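PDB 5KLE: carbohydrate binding module E1 from Uncultured bacterium, which binds cellopentaose and probably other beta-glucan chains, and as a carbohydrate-binding module probably directs an attached enzyme to cellulose. Local coordinates for residues T16-K19 and G20-F23; N73-N76 and G77-I81. All coordinates share one frame; numbering follows the deposited sequence.

Contact 1. Residues T16-K19 and G20-F23; sequences TAAK and GVEF. With BGC (beta-D-glucopyranose), chain B.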
ATOM      1  N   THR A  16      -2.700   9.474   2.831  1.00  9.54           N
ATOM      2  CA  THR A  16      -2.019   9.724   1.558  1.00  9.63           C
ATOM      3  C   THR A  16      -0.519   9.506   1.734  1.00 12.65           C
ATOM      4  O   THR A  16       0.105  10.142   2.597  1.00 14.38           O
ATOM      5  CB  THR A  16      -2.302  11.146   1.060  1.00 11.04           C
ATOM      6  OG1 THR A  16      -3.717  11.336   0.852  1.00 13.80           O
ATOM      7  CG2 THR A  16      -1.578  11.406  -0.257  1.00 13.84           C
ATOM      8  N   ALA A  17       0.060   8.618   0.906  1.00 11.01           N
ATOM      9  CA  ALA A  17       1.500   8.338   0.999  1.00 10.87           C
ATOM     10  C   ALA A  17       2.260   9.280   0.086  1.00 11.80           C
ATOM     11  O   ALA A  17       1.840   9.560  -1.044  1.00 14.42           O
ATOM     12  CB  ALA A  17       1.781   6.896   0.565  1.00 12.59           C
ATOM     13  N   ALA A  18       3.419   9.742   0.567  1.00 12.59           N
ATOM     14  CA  ALA A  18       4.378  10.472  -0.260  1.00 12.33           C
ATOM     15  C   ALA A  18       5.529   9.559  -0.651  1.00 11.46           C
ATOM     16  O   ALA A  18       5.954   8.711   0.146  1.00 13.52           O
ATOM     17  CB  ALA A  18       4.922  11.694   0.477  1.00 15.84           C
ATOM     18  N   LYS A  19       6.021   9.729  -1.887  1.00 14.94           N
ATOM     19  CA  LYS A  19       7.073   8.867  -2.435  1.00 13.64           C
ATOM     20  C   LYS A  19       8.257   8.784  -1.486  1.00 12.26           C
ATOM     21  O   LYS A  19       8.880   9.807  -1.157  1.00 16.11           O
ATOM     22  CB  LYS A  19       7.528   9.416  -3.801  1.00 12.53           C
ATOM     23  CG  LYS A  19       8.596   8.596  -4.494  1.00 13.93           C
ATOM     24  CD  LYS A  19       8.878   9.246  -5.849  1.00 14.24           C
ATOM     25  CE  LYS A  19       9.841   8.437  -6.733  1.00 17.12           C
ATOM     26  NZ  LYS A  19      11.162   8.210  -6.089  1.00 16.81           N
ATOM     27  N   GLY A  20       8.558   7.565  -1.044  1.00 12.92           N
ATOM     28  CA  GLY A  20       9.734   7.306  -0.233  1.00 13.17           C
ATOM     29  C   GLY A  20       9.637   7.670   1.232  1.00 13.31           C
ATOM     30  O   GLY A  20      10.647   7.511   1.926  1.00 15.20           O
ATOM     31  N   VAL A  21       8.471   8.132   1.724  1.00 14.53           N
ATOM     32  CA  VAL A  21       8.326   8.680   3.085  1.00 13.98           C
ATOM     33  C   VAL A  21       7.541   7.676   3.936  1.00 13.47           C
ATOM     34  O   VAL A  21       6.363   7.411   3.665  1.00 13.73           O
ATOM     35  CB  VAL A  21       7.629  10.054   3.063  1.00 14.88           C
ATOM     36  CG1 VAL A  21       7.368  10.559   4.476  1.00 16.34           C
ATOM     37  CG2 VAL A  21       8.465  11.069   2.266  1.00 17.49           C
ATOM     38  N   GLU A  22       8.177   7.151   4.989  1.00 13.72           N
ATOM     39  CA  GLU A  22       7.524   6.160   5.841  0.52 11.23           C
ATOM     40  C   GLU A  22       6.372   6.772   6.639  1.00 14.81           C
ATOM     41  O   GLU A  22       6.395   7.955   7.029  1.00 15.76           O
ATOM     42  CB  GLU A  22       8.519   5.527   6.815  0.52 13.94           C
ATOM     43  CG  GLU A  22       9.452   4.504   6.200  0.52 15.50           C
ATOM     44  CD  GLU A  22      10.065   3.575   7.247  0.52 20.53           C
ATOM     45  OE1 GLU A  22      10.385   2.432   6.895  0.52 19.27           O
ATOM     46  OE2 GLU A  22      10.207   3.988   8.421  0.52 25.38           O
ATOM     47  N   PHE A  23       5.362   5.946   6.904  1.00 13.48           N
ATOM     48  CA  PHE A  23       4.229   6.363   7.719  1.00 12.65           C
ATOM     49  C   PHE A  23       3.707   5.141   8.471  1.00 11.92           C
ATOM     50  O   PHE A  23       3.968   4.003   8.091  1.00 10.77           O
ATOM     51  CB  PHE A  23       3.156   7.065   6.874  1.00 13.59           C
ATOM     52  CG  PHE A  23       2.508   6.172   5.850  1.00 12.46           C
ATOM     53  CD1 PHE A  23       3.086   5.948   4.604  1.00 14.17           C
ATOM     54  CD2 PHE A  23       1.318   5.517   6.164  1.00 15.86           C
ATOM     55  CE1 PHE A  23       2.445   5.111   3.664  1.00 14.48           C
ATOM     56  CE2 PHE A  23       0.688   4.688   5.256  1.00 17.14           C
ATOM     57  CZ  PHE A  23       1.247   4.469   4.015  1.00 14.98           C
TER
HETATM   58  C2  BGC B   5      16.677   0.040   7.820  0.51 21.73           C
HETATM   59  C3  BGC B   5      15.819  -0.164   9.106  0.51 21.79           C
HETATM   60  C4  BGC B   5      14.925   0.989   9.313  0.51 23.05           C
HETATM   61  C5  BGC B   5      14.126   1.374   8.052  0.51 20.76           C
HETATM   62  C6  BGC B   5      13.352   2.613   8.403  0.51 22.25           C
HETATM   63  C1  BGC B   5      15.758   0.416   6.686  0.51 19.36           C
HETATM   64  O2  BGC B   5      17.463  -1.017   7.366  0.51 23.46           O
HETATM   65  O3  BGC B   5      16.657  -0.037  10.216  0.51 23.56           O
HETATM   66  O4  BGC B   5      14.061   0.835  10.414  0.51 27.60           O
HETATM   67  O5  BGC B   5      15.063   1.564   7.027  0.51 20.62           O
HETATM   68  O6  BGC B   5      13.011   3.302   7.194  0.51 22.21           O
HETATM   69  O   HOH W   1       5.231   6.305   1.355  1.00 12.87           O
HETATM   70  O   HOH W   2       4.147   9.203   3.352  1.00 13.49           O
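V21 folds back over A18 across a type II beta turn from A18 to V21. Its CB lies 3.6 Å from A18 O. One step out, the two methyls part. CG1 is anti to the backbone N (chi1 175°). This leaves CG2 beside that N, where it meets A18 CB at 4.0 Å and K19 O at 3.7 Å.

V21 N donates to A18 O at 3.0 Å. The N-H points well at the oxygen (160°) but approaches from above the carbonyl plane. G20 holds the third position of the turn with a positive phi of 79°. A side chain there would run into K19 O.

Two waters bridge the arms just inside the turn. Water 1 donates to both A18 O and V21 O. Water 2 accepts from A18 N and donates to V21 O. A18 O is therefore gripped twice, by V21 N and by water 1.

Further down, A17 CB touches F23 CE1 at 3.6 Å, meeting the ring obliquely. V21 O and water 1 lie in plane at the ring's edge.

E22 turns away from the turn to the sugar. In one of its two deposited conformers, E22 OE1 accepts a hydrogen bond from O6 of the glucose at 2.8 Å. The K19 chain leaves the turn, and its NZ forms a salt bridge with D95.

The segment joins strand 15-16 to strand 23-25. A17 and F23 pack on I31 of strand 30-35, while F94 and V92 of strand 90-96 meet A17 and F23 respectively.

Contact 2. Residues N73-N76 and G77-I81; sequences NAAN and GDLYI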
ATOM      1  N   ASN A  73       2.788  -4.329 -12.880  1.00 27.02           N
ATOM      2  CA  ASN A  73       1.463  -4.143 -13.461  1.00 26.07           C
ATOM      3  C   ASN A  73       0.560  -3.223 -12.641  1.00 25.17           C
ATOM      4  O   ASN A  73      -0.661  -3.271 -12.788  1.00 23.48           O
ATOM      5  CB  ASN A  73       0.756  -5.482 -13.735  1.00 29.51           C
ATOM      6  CG  ASN A  73       1.621  -6.456 -14.518  1.00 36.56           C
ATOM      7  OD1 ASN A  73       2.314  -6.076 -15.469  1.00 37.13           O
ATOM      8  ND2 ASN A  73       1.591  -7.724 -14.113  1.00 38.61           N
ATOM      9  N   ALA A  74       1.112  -2.376 -11.780  1.00 21.12           N
ATOM     10  CA  ALA A  74       0.339  -1.304 -11.166  1.00 18.98           C
ATOM     11  C   ALA A  74       0.346  -0.092 -12.093  1.00 18.72           C
ATOM     12  O   ALA A  74       1.400   0.303 -12.604  1.00 21.39           O
ATOM     13  CB  ALA A  74       0.926  -0.946  -9.799  1.00 18.88           C
ATOM     14  N   ALA A  75      -0.831   0.496 -12.305  1.00 17.39           N
ATOM     15  CA  ALA A  75      -0.982   1.624 -13.220  1.00 19.76           C
ATOM     16  C   ALA A  75      -0.201   2.841 -12.731  1.00 14.90           C
ATOM     17  O   ALA A  75       0.060   3.007 -11.536  1.00 15.26           O
ATOM     18  CB  ALA A  75      -2.465   1.993 -13.333  1.00 24.79           C
ATOM     19  N   ASN A  76       0.194   3.692 -13.675  1.00 17.86           N
ATOM     20  CA  ASN A  76       0.614   5.035 -13.308  1.00 17.27           C
ATOM     21  C   ASN A  76      -0.619   5.852 -12.930  1.00 19.23           C
ATOM     22  O   ASN A  76      -1.754   5.497 -13.261  1.00 23.62           O
ATOM     23  CB  ASN A  76       1.375   5.713 -14.444  1.00 17.71           C
ATOM     24  CG  ASN A  76       2.735   5.067 -14.707  1.00 20.16           C
ATOM     25  OD1 ASN A  76       3.371   4.552 -13.783  1.00 20.97           O
ATOM     26  ND2 ASN A  76       3.188   5.088 -15.957  1.00 21.84           N
ATOM     27  N   GLY A  77      -0.388   6.968 -12.259  1.00 16.03           N
ATOM     28  CA  GLY A  77      -1.483   7.793 -11.758  1.00 16.67           C
ATOM     29  C   GLY A  77      -1.814   7.527 -10.302  1.00 14.15           C
ATOM     30  O   GLY A  77      -1.013   6.982  -9.530  1.00 14.16           O
ATOM     31  N   ASP A  78      -3.038   7.909  -9.925  1.00 13.05           N
ATOM     32  CA  ASP A  78      -3.473   7.735  -8.542  1.00 14.86           C
ATOM     33  C   ASP A  78      -3.868   6.284  -8.318  1.00 15.30           C
ATOM     34  O   ASP A  78      -4.721   5.745  -9.041  1.00 18.90           O
ATOM     35  CB  ASP A  78      -4.696   8.590  -8.229  1.00 14.13           C
ATOM     36  CG  ASP A  78      -4.395  10.070  -8.151  1.00 16.87           C
ATOM     37  OD1 ASP A  78      -3.239  10.459  -7.891  1.00 18.86           O
ATOM     38  OD2 ASP A  78      -5.365  10.856  -8.295  1.00 19.49           O
ATOM     39  N   LEU A  79      -3.293   5.674  -7.290  1.00 12.73           N
ATOM     40  CA  LEU A  79      -3.603   4.306  -6.906  1.00 11.21           C
ATOM     41  C   LEU A  79      -4.221   4.334  -5.523  1.00 11.71           C
ATOM     42  O   LEU A  79      -3.846   5.158  -4.694  1.00 12.10           O
ATOM     43  CB  LEU A  79      -2.297   3.490  -6.799  1.00 10.60           C
ATOM     44  CG  LEU A  79      -1.572   3.272  -8.134  1.00 10.29           C
ATOM     45  CD1 LEU A  79      -0.238   2.614  -7.806  1.00 14.82           C
ATOM     46  CD2 LEU A  79      -2.354   2.426  -9.099  1.00 16.56           C
ATOM     47  N   TYR A  80      -5.161   3.422  -5.268  1.00  9.35           N
ATOM     48  CA  TYR A  80      -5.764   3.255  -3.948  1.00  9.13           C
ATOM     49  C   TYR A  80      -5.429   1.860  -3.438  1.00 11.22           C
ATOM     50  O   TYR A  80      -5.807   0.855  -4.060  1.00 11.61           O
ATOM     51  CB  TYR A  80      -7.277   3.563  -4.005  1.00 10.53           C
ATOM     52  CG  TYR A  80      -7.473   5.018  -4.404  1.00 10.30           C
ATOM     53  CD1 TYR A  80      -7.386   6.054  -3.441  1.00 12.30           C
ATOM     54  CD2 TYR A  80      -7.535   5.397  -5.751  1.00 10.78           C
ATOM     55  CE1 TYR A  80      -7.473   7.361  -3.805  1.00 11.16           C
ATOM     56  CE2 TYR A  80      -7.608   6.734  -6.108  1.00 11.39           C
ATOM     57  CZ  TYR A  80      -7.591   7.704  -5.144  1.00 11.59           C
ATOM     58  OH  TYR A  80      -7.678   9.013  -5.561  1.00 15.75           O
ATOM     59  N   ILE A  81      -4.696   1.803  -2.335  1.00 10.50           N
ATOM     60  CA  ILE A  81      -4.096   0.573  -1.826  0.57 10.04           C
ATOM     61  C   ILE A  81      -4.702   0.267  -0.454  1.00  8.97           C
ATOM     62  O   ILE A  81      -4.484   1.017   0.524  1.00 10.36           O
ATOM     63  CB  ILE A  81      -2.571   0.704  -1.771  0.57 10.12           C
ATOM     64  CG1 ILE A  81      -2.084   1.173  -3.160  0.57 10.73           C
ATOM     65  CG2 ILE A  81      -1.942  -0.619  -1.349  0.57 12.90           C
ATOM     66  CD1 ILE A  81      -0.579   1.236  -3.336  0.57 16.03           C
TER
HETATM   67  O   HOH W   3      -4.334   5.084 -12.040  1.00 28.25           O
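L79 spreads its two methyls against A74 CB and against the carbonyl and CB of A75. CD2 sits 3.5 Å from A75 O and 4.3 Å from A75 CB. Both branches lie near A75 O, and CD1 also reaches A74 CB at 4.2 Å. CG lies anti to the carbonyl carbon (chi1 -67°), which turns it toward A75. I54 of strand 50-54 also touches this leucine. An alanine in its place would probably take away the methyls that meet A74 CB and A75 CB and open a gap beside I54.

The bend lies at N76 and G77. G77 has a phi of 97° and psi of -159°, and a side chain there would be jammed against N76 O. Water 3 donates to N76 O at 2.9 Å and to D78 O at 3.1 Å, bridging the end of the loop to the strand. N76 OD1 and A74 O both accept from K35 NZ, so one lysine ties the loop at two points.

A74 also touches L40 of strand 40-44, in the other sheet. This is a sheet-to-sheet connection of a beta-sandwich, with the buried L79 packed between the loop and strand 50-54.

Contact 1 comes first along the chain and closes before contact 2 opens. Their centres are 14 Å apart and their nearest atoms about 7 Å, so they do not touch. Both are connections between the two sheets. Contact 1 leads from the five-stranded mixed sheet to the four-stranded antiparallel one, and contact 2 leads back. Strand 30-35 lies next to both: K32 bonds to A17 through the backbone, and Y33 to L79. Contact 1 brings E22 to the glycan site, which also includes W45, W68, K93 and W97. The side chain of N76 is about 13 Å from a bound glucose, and contact 2 holds none of the glycan-site residues.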